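Local atomic coordinates of ftsY (Mycoplasma mycoides, PDB entry 1ZU4), a protein that is a signal recognition particle receptor of the SRP54 family, modelled here as its NG domain: a helical bundle joined to a P-loop NTPase-type domain. Residues M125-A130 with E291-L296; L105-L110 with K225-E230; Y83-D88 with I272-K277; I245-F250 with E278-P283. One frame throughout, in Å; residues are numbered along the deposited sequence.

Contact 1. Residues M125-A130 with E291-L296; sequences MANYYA and EKVDDL
Residues 125-130 form part of helix 118-131. Residues 291-296 make up a connection that turns back toward the sheet and ends on the edge strand 296-298. The two backbones approach at two points, Met125 beside Leu296 and Tyr128 beside Asp294, where the CA atoms of Tyr128 and Asp294 lie 6.8 Å apart. A type I beta turn from Lys292 to Asp295 shapes the connection; Asp295 N bonds to Lys292 O, and Asp295 OD2 in return accepts Lys292 N at 2.9 Å, from 42° above the carboxylate plane. Beyond it, Leu296 turns its side chain to the helix. Its CG stands anti to the backbone N (chi1 -158°), and the CD2 branch meets Met125 CG at 3.5 Å while the two side chains cross obliquely. The rest of Met125 bends at chi3 and carries on to Leu196 of strand 194-198. Almost one turn further along the helix, the Tyr128 ring runs past the backbone of Leu296, with CD1 3.7 Å from Leu296 O. Val293 lies at about a right angle to Asn127, its CG2 branch packing against Asn127 CB at 3.9 Å. Met286 of strand 284-288 touches Met125, Tyr128 and Leu296 alike, so the apolar end of the contact carries on into the sheet. No hydrogen bond joins the two segments themselves: the polar bonds of the turn are made within it and to Lys124 and Val289, and the meeting of residues 125-130 with the turn rests on van der Waals packing, apolar around Leu296.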
loop_
_atom_site.group_PDB
_atom_site.type_symbol
_atom_site.label_atom_id
_atom_site.label_comp_id
_atom_site.label_asym_id
_atom_site.label_seq_id
_atom_site.Cartn_x
_atom_site.Cartn_y
_atom_site.Cartn_z
ATOM N N MET A 125 -5.214 9.979 2.907
ATOM C CA MET A 125 -4.120 10.669 2.279
ATOM C C MET A 125 -4.283 12.176 2.258
ATOM O O MET A 125 -3.301 12.882 2.456
ATOM C CB MET A 125 -3.887 10.142 0.890
ATOM C CG MET A 125 -2.925 8.949 0.877
ATOM S SD MET A 125 -2.469 8.792 -0.817
ATOM C CE MET A 125 -0.933 9.682 -0.918
ATOM N N ALA A 126 -5.487 12.672 1.982
ATOM C CA ALA A 126 -5.732 14.116 2.044
ATOM C C ALA A 126 -5.415 14.674 3.459
ATOM O O ALA A 126 -4.717 15.694 3.592
ATOM C CB ALA A 126 -7.214 14.445 1.645
ATOM N N ASN A 127 -5.960 14.015 4.474
ATOM C CA ASN A 127 -5.693 14.336 5.887
ATOM C C ASN A 127 -4.200 14.300 6.263
ATOM O O ASN A 127 -3.750 15.143 7.028
ATOM C CB ASN A 127 -6.455 13.387 6.848
ATOM C CG ASN A 127 -6.450 13.903 8.299
ATOM O OD1 ASN A 127 -5.869 13.284 9.210
ATOM N ND2 ASN A 127 -7.055 15.060 8.497
ATOM N N TYR A 128 -3.465 13.324 5.723
ATOM C CA TYR A 128 -2.038 13.153 5.967
ATOM C C TYR A 128 -1.262 14.378 5.505
ATOM O O TYR A 128 -0.361 14.878 6.231
ATOM C CB TYR A 128 -1.523 11.884 5.253
ATOM C CG TYR A 128 -0.037 11.601 5.384
ATOM C CD1 TYR A 128 0.467 10.758 6.381
ATOM C CD2 TYR A 128 0.868 12.132 4.457
ATOM C CE1 TYR A 128 1.871 10.493 6.451
ATOM C CE2 TYR A 128 2.217 11.887 4.531
ATOM C CZ TYR A 128 2.728 11.094 5.511
ATOM O OH TYR A 128 4.109 10.877 5.491
ATOM N N TYR A 129 -1.574 14.872 4.296
ATOM C CA TYR A 129 -0.877 16.060 3.794
ATOM C C TYR A 129 -1.412 17.345 4.426
ATOM O O TYR A 129 -0.638 18.288 4.694
ATOM C CB TYR A 129 -0.899 16.103 2.251
ATOM C CG TYR A 129 0.038 15.068 1.730
ATOM C CD1 TYR A 129 -0.437 13.832 1.281
ATOM C CD2 TYR A 129 1.402 15.279 1.766
ATOM C CE1 TYR A 129 0.420 12.831 0.848
ATOM C CE2 TYR A 129 2.307 14.271 1.347
ATOM C CZ TYR A 129 1.792 13.050 0.885
ATOM O OH TYR A 129 2.642 12.037 0.482
ATOM N N ALA A 130 -2.711 17.381 4.690
ATOM C CA ALA A 130 -3.342 18.574 5.289
ATOM C C ALA A 130 -2.749 18.859 6.661
ATOM O O ALA A 130 -2.438 20.020 6.974
ATOM C CB ALA A 130 -4.878 18.437 5.363
ATOM N N GLU A 291 -8.711 2.144 11.479
ATOM C CA GLU A 291 -9.921 2.704 10.926
ATOM C C GLU A 291 -10.032 4.234 11.084
ATOM O O GLU A 291 -10.861 4.841 10.422
ATOM C CB GLU A 291 -11.138 2.025 11.559
ATOM C CG GLU A 291 -11.210 2.259 13.059
ATOM C CD GLU A 291 -12.524 1.841 13.678
ATOM O OE1 GLU A 291 -12.881 0.645 13.548
ATOM O OE2 GLU A 291 -13.178 2.713 14.308
ATOM N N LYS A 292 -9.232 4.853 11.956
ATOM C CA LYS A 292 -9.297 6.325 12.120
ATOM C C LYS A 292 -8.675 7.079 10.949
ATOM O O LYS A 292 -7.806 6.565 10.222
ATOM C CB LYS A 292 -8.631 6.793 13.421
ATOM C CG LYS A 292 -9.010 5.999 14.673
ATOM C CD LYS A 292 -10.415 6.330 15.125
ATOM C CE LYS A 292 -10.847 5.368 16.213
ATOM N NZ LYS A 292 -11.131 4.013 15.620
ATOM N N VAL A 293 -9.098 8.325 10.782
ATOM C CA VAL A 293 -8.665 9.107 9.630
ATOM C C VAL A 293 -7.145 9.299 9.548
ATOM O O VAL A 293 -6.595 9.534 8.470
ATOM C CB VAL A 293 -9.409 10.458 9.582
ATOM C CG1 VAL A 293 -8.911 11.388 10.702
ATOM C CG2 VAL A 293 -9.320 11.073 8.172
ATOM N N ASP A 294 -6.464 9.190 10.686
ATOM C CA ASP A 294 -5.025 9.406 10.757
ATOM C C ASP A 294 -4.247 8.078 10.800
ATOM O O ASP A 294 -3.037 8.068 11.004
ATOM C CB ASP A 294 -4.643 10.332 11.935
ATOM C CG ASP A 294 -5.337 9.954 13.237
ATOM O OD1 ASP A 294 -6.531 9.579 13.220
ATOM O OD2 ASP A 294 -4.686 10.057 14.294
ATOM N N ASP A 295 -4.938 6.965 10.551
ATOM C CA ASP A 295 -4.270 5.648 10.605
ATOM C C ASP A 295 -3.639 5.268 9.252
ATOM O O ASP A 295 -3.983 4.253 8.669
ATOM C CB ASP A 295 -5.222 4.559 11.127
ATOM C CG ASP A 295 -5.504 4.694 12.622
ATOM O OD1 ASP A 295 -4.660 5.273 13.340
ATOM O OD2 ASP A 295 -6.584 4.207 13.081
ATOM N N LEU A 296 -2.759 6.133 8.768
ATOM C CA LEU A 296 -2.064 5.955 7.504
ATOM C C LEU A 296 -0.661 6.487 7.676
ATOM O O LEU A 296 -0.474 7.616 8.160
ATOM C CB LEU A 296 -2.755 6.729 6.395
ATOM C CG LEU A 296 -2.421 6.182 5.011
ATOM C CD1 LEU A 296 -3.201 4.883 4.691
ATOM C CD2 LEU A 296 -2.641 7.285 3.990
#

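Contact 2. Residues L105-L110 with K225-E230; sequences LNIFML and KSAPHE
His229 reaches along residues 105-107 with its whole side chain. Its CB lies 3.6 Å from Ile107 O and also meets the edge of the Phe108 ring, near the ring plane, at CE2. CG stays beside the backbone N (chi1 -55°), which lays the imidazole along the strand; CD2 then passes the backbone of Asn106, and NE2 at the tip donates to Leu105 O at 3.2 Å. That bond is bent, 136° at the hydrogen, although the oxygen is close to the ring plane. Ala227 CA covers part of one face of the imidazole. His229 also binds through its backbone: its N donates to Ile107 O at 2.8 Å, so side chain and main chain grip the carbonyls of Leu105, just before the strand, and Ile107 within it. The next link is straighter, Met109 N to Glu230 O at 2.9 Å and 160°, and belongs to a parallel bridge between Phe108 and Glu230. On the face of the sheet that carries these two side chains, Glu230 CG sits over the Phe108 ring in a CH-pi contact, 4.0 Å from the ring centroid. The glutamate chain bends at chi2, and its carboxylate is engaged by Ser257, Lys285 and the amide of Asp99. A cis peptide precedes Pro228, whose CB packs on Met109 CG at 4.0 Å. The contact thus starts the pairing of strand 106-111 with strand 230-236 inside the central parallel sheet. Strand 194-198 flanks 106-111 on its other edge, helix 206-221 packs on Ile107, Met109 and Pro228, and helix 118-131 lies against Phe108 through Met125 and Tyr129.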
loop_
_atom_site.group_PDB
_atom_site.type_symbol
_atom_site.label_atom_id
_atom_site.label_comp_id
_atom_site.label_asym_id
_atom_site.label_seq_id
_atom_site.Cartn_x
_atom_site.Cartn_y
_atom_site.Cartn_z
ATOM N N LEU A 105 2.257 21.771 -7.975
ATOM C CA LEU A 105 1.002 21.105 -7.730
ATOM C C LEU A 105 1.215 19.609 -7.921
ATOM O O LEU A 105 1.370 19.109 -9.031
ATOM C CB LEU A 105 -0.103 21.666 -8.631
ATOM C CG LEU A 105 -1.404 20.875 -8.658
ATOM C CD1 LEU A 105 -2.048 20.849 -7.340
ATOM C CD2 LEU A 105 -2.276 21.556 -9.749
ATOM N N ASN A 106 1.290 18.900 -6.814
ATOM C CA ASN A 106 1.490 17.461 -6.860
ATOM C C ASN A 106 0.145 16.840 -7.233
ATOM O O ASN A 106 -0.902 17.269 -6.764
ATOM C CB ASN A 106 1.981 16.948 -5.484
ATOM C CG ASN A 106 3.290 17.580 -5.071
ATOM O OD1 ASN A 106 4.337 17.229 -5.607
ATOM N ND2 ASN A 106 3.223 18.588 -4.190
ATOM N N ILE A 107 0.160 15.830 -8.091
ATOM C CA ILE A 107 -1.086 15.203 -8.499
ATOM C C ILE A 107 -0.969 13.682 -8.367
ATOM O O ILE A 107 -0.150 13.078 -9.034
ATOM C CB ILE A 107 -1.486 15.606 -9.953
ATOM C CG1 ILE A 107 -1.543 17.136 -10.113
ATOM C CG2 ILE A 107 -2.809 14.991 -10.273
ATOM C CD1 ILE A 107 -1.819 17.663 -11.580
ATOM N N PHE A 108 -1.816 13.080 -7.529
ATOM C CA PHE A 108 -1.787 11.642 -7.306
ATOM C C PHE A 108 -3.123 11.057 -7.698
ATOM O O PHE A 108 -4.182 11.579 -7.285
ATOM C CB PHE A 108 -1.607 11.296 -5.820
ATOM C CG PHE A 108 -0.339 11.765 -5.219
ATOM C CD1 PHE A 108 -0.199 11.728 -3.840
ATOM C CD2 PHE A 108 0.723 12.249 -6.015
ATOM C CE1 PHE A 108 0.989 12.174 -3.246
ATOM C CE2 PHE A 108 1.910 12.689 -5.443
ATOM C CZ PHE A 108 2.075 12.621 -4.085
ATOM N N MET A 109 -3.104 9.975 -8.458
ATOM C CA MET A 109 -4.359 9.216 -8.663
ATOM C C MET A 109 -4.466 7.991 -7.784
ATOM O O MET A 109 -3.503 7.329 -7.551
ATOM C CB MET A 109 -4.456 8.748 -10.100
ATOM C CG MET A 109 -4.269 9.836 -11.109
ATOM S SD MET A 109 -4.514 9.109 -12.709
ATOM C CE MET A 109 -5.025 10.595 -13.604
ATOM N N LEU A 110 -5.647 7.659 -7.320
ATOM C CA LEU A 110 -5.824 6.414 -6.627
ATOM C C LEU A 110 -6.607 5.489 -7.555
ATOM O O LEU A 110 -7.547 5.927 -8.223
ATOM C CB LEU A 110 -6.548 6.602 -5.323
ATOM C CG LEU A 110 -5.849 7.195 -4.078
ATOM C CD1 LEU A 110 -5.368 6.111 -3.235
ATOM C CD2 LEU A 110 -4.749 8.219 -4.337
ATOM N N LYS A 225 3.634 18.713 -16.421
ATOM C CA LYS A 225 4.080 17.811 -17.481
ATOM C C LYS A 225 4.389 16.403 -16.979
ATOM O O LYS A 225 4.096 15.439 -17.632
ATOM C CB LYS A 225 5.314 18.420 -18.154
ATOM C CG LYS A 225 5.019 19.644 -19.024
ATOM C CD LYS A 225 6.280 20.573 -19.204
ATOM C CE LYS A 225 5.890 21.906 -19.906
ATOM N NZ LYS A 225 7.066 22.824 -20.180
ATOM N N SER A 226 4.971 16.297 -15.791
ATOM C CA SER A 226 5.331 15.007 -15.190
ATOM C C SER A 226 4.163 14.357 -14.383
ATOM O O SER A 226 4.312 13.265 -13.801
ATOM C CB SER A 226 6.584 15.199 -14.305
ATOM O OG SER A 226 6.404 16.282 -13.376
ATOM N N ALA A 227 2.996 15.002 -14.371
ATOM C CA ALA A 227 1.807 14.394 -13.710
ATOM C C ALA A 227 1.214 13.234 -14.554
ATOM O O ALA A 227 1.469 13.147 -15.764
ATOM C CB ALA A 227 0.769 15.451 -13.426
ATOM N N PRO A 228 0.522 12.258 -13.910
ATOM C CA PRO A 228 0.347 12.076 -12.455
ATOM C C PRO A 228 1.705 11.737 -11.851
ATOM O O PRO A 228 2.482 10.924 -12.405
ATOM C CB PRO A 228 -0.635 10.884 -12.331
ATOM C CG PRO A 228 -0.507 10.145 -13.673
ATOM C CD PRO A 228 -0.101 11.170 -14.709
ATOM N N HIS A 229 2.011 12.397 -10.758
ATOM C CA HIS A 229 3.253 12.151 -10.014
ATOM C C HIS A 229 3.282 10.804 -9.286
ATOM O O HIS A 229 4.356 10.195 -9.133
ATOM C CB HIS A 229 3.462 13.309 -9.036
ATOM C CG HIS A 229 3.447 14.663 -9.697
ATOM N ND1 HIS A 229 4.347 15.029 -10.671
ATOM C CD2 HIS A 229 2.618 15.721 -9.549
ATOM C CE1 HIS A 229 4.084 16.260 -11.081
ATOM N NE2 HIS A 229 3.069 16.713 -10.390
ATOM N N GLU A 230 2.099 10.334 -8.890
ATOM C CA GLU A 230 1.900 8.965 -8.432
ATOM C C GLU A 230 0.559 8.450 -8.939
ATOM O O GLU A 230 -0.400 9.215 -9.085
ATOM C CB GLU A 230 1.906 8.911 -6.872
ATOM C CG GLU A 230 3.267 9.393 -6.215
ATOM C CD GLU A 230 4.384 8.391 -6.349
ATOM O OE1 GLU A 230 4.142 7.196 -6.677
ATOM O OE2 GLU A 230 5.542 8.806 -6.087
#

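Contact 3. Residues Y83-D88 with I272-K277; sequences YQAYTD and IGLAIK
Hydrogen bonding here is the work of one residue, Lys277, whose NZ donates to Tyr86 O and to Asp88 O, each at 2.8 Å. Both carbonyls belong to the C-terminal end of helix 71-87 and the residue that follows it, and the ammonium stands well above the plane of each. The chain gets there by leaving with CG anti to the backbone N (chi1 166°) and bending at chi2 and again at chi4. The same ammonium lies 5.8 Å from the centroid of the Tyr86 ring, a long cation-pi geometry that is at most weakly attractive.

Van der Waals contacts fill the space between the helices, whose short axes run in nearly the same direction, 25° apart, and come within 9.7 Å. Tyr86 extends toward helix 272-280 with its ring edge leading, CE1 3.5 Å from Gly273 O and near the ring plane, while CD1 touches Lys277 CB at 3.6 Å. Leu274 sends CD2 to Tyr86 CB at 3.7 Å and, more loosely, to Ala85 CB. The phenol hydroxyl continues to a hydrogen bond with Ile284 N, at the start of strand 284-288.

This joins the last helix before strand 106-111 to the helix that leads into strand 284-288. The C-terminal end of helix 71-87, with its carbonyls past the last helical amides and its partial negative charge, probably favours the charged form of Lys277; Tyr86 O has a second donor in Asn89 ND2. Lys277 thus ties the two helices by two hydrogen bonds beside the packing of Tyr86, Leu274 and Ala85.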
loop_
_atom_site.group_PDB
_atom_site.type_symbol
_atom_site.label_atom_id
_atom_site.label_comp_id
_atom_site.label_asym_id
_atom_site.label_seq_id
_atom_site.Cartn_x
_atom_site.Cartn_y
_atom_site.Cartn_z
ATOM N N TYR A 83 14.005 -8.376 5.697
ATOM C CA TYR A 83 14.275 -7.055 5.187
ATOM C C TYR A 83 15.046 -7.111 3.871
ATOM O O TYR A 83 14.701 -6.391 2.899
ATOM C CB TYR A 83 15.059 -6.268 6.252
ATOM C CG TYR A 83 15.639 -5.002 5.753
ATOM C CD1 TYR A 83 14.898 -3.806 5.794
ATOM C CD2 TYR A 83 16.918 -4.985 5.210
ATOM C CE1 TYR A 83 15.421 -2.658 5.341
ATOM C CE2 TYR A 83 17.441 -3.835 4.705
ATOM C CZ TYR A 83 16.696 -2.668 4.807
ATOM O OH TYR A 83 17.203 -1.528 4.322
ATOM N N GLN A 84 16.127 -7.903 3.826
ATOM C CA GLN A 84 16.936 -8.031 2.568
ATOM C C GLN A 84 16.176 -8.624 1.362
ATOM O O GLN A 84 16.401 -8.237 0.194
ATOM C CB GLN A 84 18.255 -8.774 2.835
ATOM C CG GLN A 84 19.138 -7.962 3.778
ATOM C CD GLN A 84 20.533 -8.526 3.941
ATOM O OE1 GLN A 84 20.782 -9.709 3.714
ATOM N NE2 GLN A 84 21.442 -7.674 4.372
ATOM N N ALA A 85 15.246 -9.537 1.651
ATOM C CA ALA A 85 14.456 -10.189 0.608
ATOM C C ALA A 85 13.609 -9.144 -0.117
ATOM O O ALA A 85 13.477 -9.164 -1.347
ATOM C CB ALA A 85 13.581 -11.255 1.209
ATOM N N TYR A 86 13.047 -8.235 0.660
ATOM C CA TYR A 86 12.266 -7.122 0.133
ATOM C C TYR A 86 13.156 -6.103 -0.551
ATOM O O TYR A 86 12.830 -5.634 -1.641
ATOM C CB TYR A 86 11.493 -6.440 1.258
ATOM C CG TYR A 86 10.521 -5.383 0.799
ATOM C CD1 TYR A 86 9.194 -5.728 0.549
ATOM C CD2 TYR A 86 10.936 -4.048 0.562
ATOM C CE1 TYR A 86 8.274 -4.793 0.121
ATOM C CE2 TYR A 86 10.000 -3.068 0.101
ATOM C CZ TYR A 86 8.669 -3.471 -0.089
ATOM O OH TYR A 86 7.695 -2.612 -0.519
ATOM N N THR A 87 14.267 -5.746 0.085
ATOM C CA THR A 87 15.095 -4.659 -0.448
ATOM C C THR A 87 16.004 -5.107 -1.612
ATOM O O THR A 87 16.673 -4.278 -2.192
ATOM C CB THR A 87 15.963 -4.003 0.660
ATOM O OG1 THR A 87 16.727 -5.028 1.304
ATOM C CG2 THR A 87 15.111 -3.311 1.698
ATOM N N ASP A 88 16.056 -6.411 -1.914
ATOM C CA ASP A 88 16.761 -6.946 -3.089
ATOM C C ASP A 88 15.959 -6.619 -4.364
ATOM O O ASP A 88 15.042 -7.349 -4.776
ATOM C CB ASP A 88 17.014 -8.465 -2.933
ATOM C CG ASP A 88 17.612 -9.117 -4.194
ATOM O OD1 ASP A 88 18.485 -8.490 -4.847
ATOM O OD2 ASP A 88 17.199 -10.257 -4.525
ATOM N N ILE A 272 2.559 -10.962 3.432
ATOM C CA ILE A 272 1.967 -10.284 2.263
ATOM C C ILE A 272 2.826 -9.126 1.694
ATOM O O ILE A 272 2.804 -8.859 0.501
ATOM C CB ILE A 272 0.529 -9.806 2.553
ATOM C CG1 ILE A 272 -0.148 -9.412 1.217
ATOM C CG2 ILE A 272 0.557 -8.696 3.630
ATOM C CD1 ILE A 272 -1.525 -8.940 1.283
ATOM N N GLY A 273 3.596 -8.440 2.534
ATOM C CA GLY A 273 4.433 -7.372 2.006
ATOM C C GLY A 273 5.424 -7.922 0.997
ATOM O O GLY A 273 5.732 -7.263 0.005
ATOM N N LEU A 274 5.941 -9.127 1.301
ATOM C CA LEU A 274 6.913 -9.799 0.473
ATOM C C LEU A 274 6.276 -10.423 -0.744
ATOM O O LEU A 274 6.891 -10.481 -1.780
ATOM C CB LEU A 274 7.659 -10.863 1.273
ATOM C CG LEU A 274 8.579 -10.361 2.391
ATOM C CD1 LEU A 274 9.219 -11.569 3.111
ATOM C CD2 LEU A 274 9.624 -9.554 1.742
ATOM N N ALA A 275 5.074 -10.948 -0.588
ATOM C CA ALA A 275 4.310 -11.468 -1.703
ATOM C C ALA A 275 4.107 -10.339 -2.719
ATOM O O ALA A 275 4.233 -10.569 -3.907
ATOM C CB ALA A 275 2.929 -12.054 -1.213
ATOM N N ILE A 276 3.790 -9.120 -2.245
ATOM C CA ILE A 276 3.587 -7.973 -3.127
ATOM C C ILE A 276 4.881 -7.655 -3.915
ATOM O O ILE A 276 4.885 -7.544 -5.140
ATOM C CB ILE A 276 3.071 -6.719 -2.320
ATOM C CG1 ILE A 276 1.597 -6.956 -1.905
ATOM C CG2 ILE A 276 3.212 -5.430 -3.145
ATOM C CD1 ILE A 276 1.116 -6.075 -0.765
ATOM N N LYS A 277 5.968 -7.490 -3.179
ATOM C CA LYS A 277 7.280 -7.242 -3.763
ATOM C C LYS A 277 7.590 -8.296 -4.859
ATOM O O LYS A 277 8.013 -7.928 -5.943
ATOM C CB LYS A 277 8.308 -7.267 -2.623
ATOM C CG LYS A 277 9.753 -7.366 -3.024
ATOM C CD LYS A 277 10.113 -6.138 -3.841
ATOM C CE LYS A 277 11.374 -6.391 -4.647
ATOM N NZ LYS A 277 12.387 -7.231 -3.906
#

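Contact 4. Residues I245-F250 with E278-P283; sequences IQAEEF and ELLNIP
The side chains of Glu248 and Leu280 run alongside each other, pointing opposite ways; their CA atoms are 5.7 Å apart, the closest approach of the two backbones. With CG anti to the backbone N (chi1 180°), a bend at chi2 of 67° brings the glutamate's carboxylate beside Leu280, where OE1 comes 3.6 Å from both CA and CG of that residue. Leu280 takes the other common choice, its CG beside the backbone N (chi1 -74°), and this carries CD2 to Ala247 CB at 3.8 Å. Leu279, in contrast, points its side chain at helix 241-250: one methyl, CD2, rests against Glu248 CB and also against Ile245 CA, each at 3.8 Å, while Ile245 CG1 meets it at 4.0 Å. The leucine branch is thereby seated between Ile245 and Glu248, about one turn apart on the helix. Val244 of that helix touches both leucines, and Ala247 also packs on Leu233 and Ile235 of strand 230-236, on which the helix lies.

No direct hydrogen bond spans the segments. A single water takes that part, donating to Glu248 OE1 at 2.8 Å and to Leu280 O. Chemically the contact is therefore split: aliphatic packing joins the two segments on the sheet, and the carboxylate reaches the main chain of Leu280 through solvent.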
loop_
_atom_site.group_PDB
_atom_site.type_symbol
_atom_site.label_atom_id
_atom_site.label_comp_id
_atom_site.label_asym_id
_atom_site.label_seq_id
_atom_site.Cartn_x
_atom_site.Cartn_y
_atom_site.Cartn_z
ATOM N N ILE A 245 -2.765 -11.251 -6.281
ATOM C CA ILE A 245 -2.983 -11.673 -7.687
ATOM C C ILE A 245 -3.910 -10.685 -8.410
ATOM O O ILE A 245 -3.642 -10.258 -9.531
ATOM C CB ILE A 245 -3.497 -13.138 -7.754
ATOM C CG1 ILE A 245 -2.408 -14.105 -7.265
ATOM C CG2 ILE A 245 -4.026 -13.537 -9.155
ATOM C CD1 ILE A 245 -3.018 -15.424 -6.693
ATOM N N GLN A 246 -4.983 -10.281 -7.749
ATOM C CA GLN A 246 -5.900 -9.323 -8.334
ATOM C C GLN A 246 -5.216 -7.977 -8.585
ATOM O O GLN A 246 -5.477 -7.357 -9.622
ATOM C CB GLN A 246 -7.111 -9.121 -7.417
ATOM C CG GLN A 246 -8.014 -10.327 -7.378
ATOM C CD GLN A 246 -9.155 -10.184 -8.346
ATOM O OE1 GLN A 246 -9.802 -9.134 -8.371
ATOM N NE2 GLN A 246 -9.430 -11.238 -9.144
ATOM N N ALA A 247 -4.357 -7.540 -7.649
ATOM C CA ALA A 247 -3.627 -6.283 -7.814
ATOM C C ALA A 247 -2.681 -6.389 -9.015
ATOM O O ALA A 247 -2.597 -5.465 -9.785
ATOM C CB ALA A 247 -2.859 -5.918 -6.563
ATOM N N GLU A 248 -2.025 -7.543 -9.212
ATOM C CA GLU A 248 -1.240 -7.740 -10.436
ATOM C C GLU A 248 -2.077 -7.589 -11.727
ATOM O O GLU A 248 -1.618 -7.035 -12.722
ATOM C CB GLU A 248 -0.487 -9.086 -10.422
ATOM C CG GLU A 248 0.366 -9.345 -11.722
ATOM C CD GLU A 248 1.577 -8.392 -11.908
ATOM O OE1 GLU A 248 1.721 -7.396 -11.182
ATOM O OE2 GLU A 248 2.387 -8.636 -12.858
ATOM N N GLU A 249 -3.304 -8.102 -11.720
ATOM C CA GLU A 249 -4.098 -8.041 -12.939
ATOM C C GLU A 249 -4.428 -6.584 -13.210
ATOM O O GLU A 249 -4.493 -6.157 -14.351
ATOM C CB GLU A 249 -5.360 -8.905 -12.831
ATOM C CG GLU A 249 -5.080 -10.428 -12.555
ATOM C CD GLU A 249 -6.367 -11.252 -12.381
ATOM O OE1 GLU A 249 -7.368 -10.986 -13.097
ATOM O OE2 GLU A 249 -6.361 -12.185 -11.558
ATOM N N PHE A 250 -4.637 -5.803 -12.153
ATOM C CA PHE A 250 -5.013 -4.407 -12.348
ATOM C C PHE A 250 -3.818 -3.613 -12.864
ATOM O O PHE A 250 -3.982 -2.652 -13.580
ATOM C CB PHE A 250 -5.532 -3.773 -11.050
ATOM C CG PHE A 250 -6.349 -2.543 -11.293
ATOM C CD1 PHE A 250 -7.735 -2.635 -11.451
ATOM C CD2 PHE A 250 -5.735 -1.312 -11.441
ATOM C CE1 PHE A 250 -8.495 -1.511 -11.732
ATOM C CE2 PHE A 250 -6.491 -0.184 -11.738
ATOM C CZ PHE A 250 -7.866 -0.272 -11.867
ATOM N N GLU A 278 7.344 -9.581 -4.580
ATOM C CA GLU A 278 7.651 -10.650 -5.562
ATOM C C GLU A 278 6.728 -10.593 -6.785
ATOM O O GLU A 278 7.206 -10.512 -7.913
ATOM C CB GLU A 278 7.568 -12.051 -4.919
ATOM C CG GLU A 278 7.839 -13.213 -5.879
ATOM C CD GLU A 278 9.258 -13.229 -6.370
ATOM O OE1 GLU A 278 10.174 -12.817 -5.624
ATOM O OE2 GLU A 278 9.434 -13.624 -7.531
ATOM N N LEU A 279 5.415 -10.635 -6.568
ATOM C CA LEU A 279 4.512 -10.707 -7.687
ATOM C C LEU A 279 4.417 -9.415 -8.512
ATOM O O LEU A 279 4.386 -9.518 -9.715
ATOM C CB LEU A 279 3.095 -11.152 -7.286
ATOM C CG LEU A 279 2.322 -11.793 -8.466
ATOM C CD1 LEU A 279 2.904 -13.189 -8.781
ATOM C CD2 LEU A 279 0.813 -11.887 -8.222
ATOM N N LEU A 280 4.342 -8.241 -7.870
ATOM C CA LEU A 280 4.092 -6.956 -8.547
ATOM C C LEU A 280 5.334 -6.207 -8.858
ATOM O O LEU A 280 5.367 -5.539 -9.856
ATOM C CB LEU A 280 3.157 -6.013 -7.728
ATOM C CG LEU A 280 1.658 -6.442 -7.740
ATOM C CD1 LEU A 280 1.387 -7.503 -6.714
ATOM C CD2 LEU A 280 0.741 -5.248 -7.480
ATOM N N ASN A 281 6.346 -6.333 -8.001
ATOM C CA ASN A 281 7.584 -5.586 -8.096
ATOM C C ASN A 281 7.330 -4.087 -8.119
ATOM O O ASN A 281 7.938 -3.344 -8.933
ATOM C CB ASN A 281 8.372 -5.994 -9.354
ATOM C CG ASN A 281 9.796 -5.571 -9.289
ATOM O OD1 ASN A 281 10.341 -5.400 -8.195
ATOM N ND2 ASN A 281 10.411 -5.368 -10.461
ATOM N N ILE A 282 6.388 -3.657 -7.276
ATOM C CA ILE A 282 6.022 -2.250 -7.173
ATOM C C ILE A 282 6.134 -1.901 -5.684
ATOM O O ILE A 282 5.699 -2.689 -4.865
ATOM C CB ILE A 282 4.554 -1.964 -7.656
ATOM C CG1 ILE A 282 4.375 -2.211 -9.154
ATOM C CG2 ILE A 282 4.156 -0.528 -7.355
ATOM C CD1 ILE A 282 2.929 -2.496 -9.571
ATOM N N PRO A 283 6.709 -0.729 -5.338
ATOM C CA PRO A 283 6.860 -0.435 -3.914
ATOM C C PRO A 283 5.559 -0.163 -3.214
ATOM O O PRO A 283 4.665 0.555 -3.734
ATOM C CB PRO A 283 7.689 0.840 -3.899
ATOM C CG PRO A 283 8.169 1.051 -5.297
ATOM C CD PRO A 283 7.211 0.377 -6.183
HETATM O O HOH W 1 3.345 -5.106 -11.631
#

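Contact 2 lies where strand 106-111 begins to pair with strand 230-236 and is buried, joined by main-chain and imidazole hydrogen bonds; the other three involve helices. Contact 3 is buried too, but closed by a lysine on helix-end carbonyls, whereas contacts 1 and 4 are partly exposed and lack direct hydrogen bonds between their segments. Contacts 3 and 4 both use helix 272-280, contact 3 by residues 272-277 and contact 4 by residues from 278 on into the following loop, and touch through Ile276 and Ile282 and through Tyr86 and Pro283. Contacts 1 and 2 meet where Met125 CE packs on Phe108 CD1 at 3.6 Å. Contact 1 lies on the opposite side of the chain's centre from contacts 3 and 4.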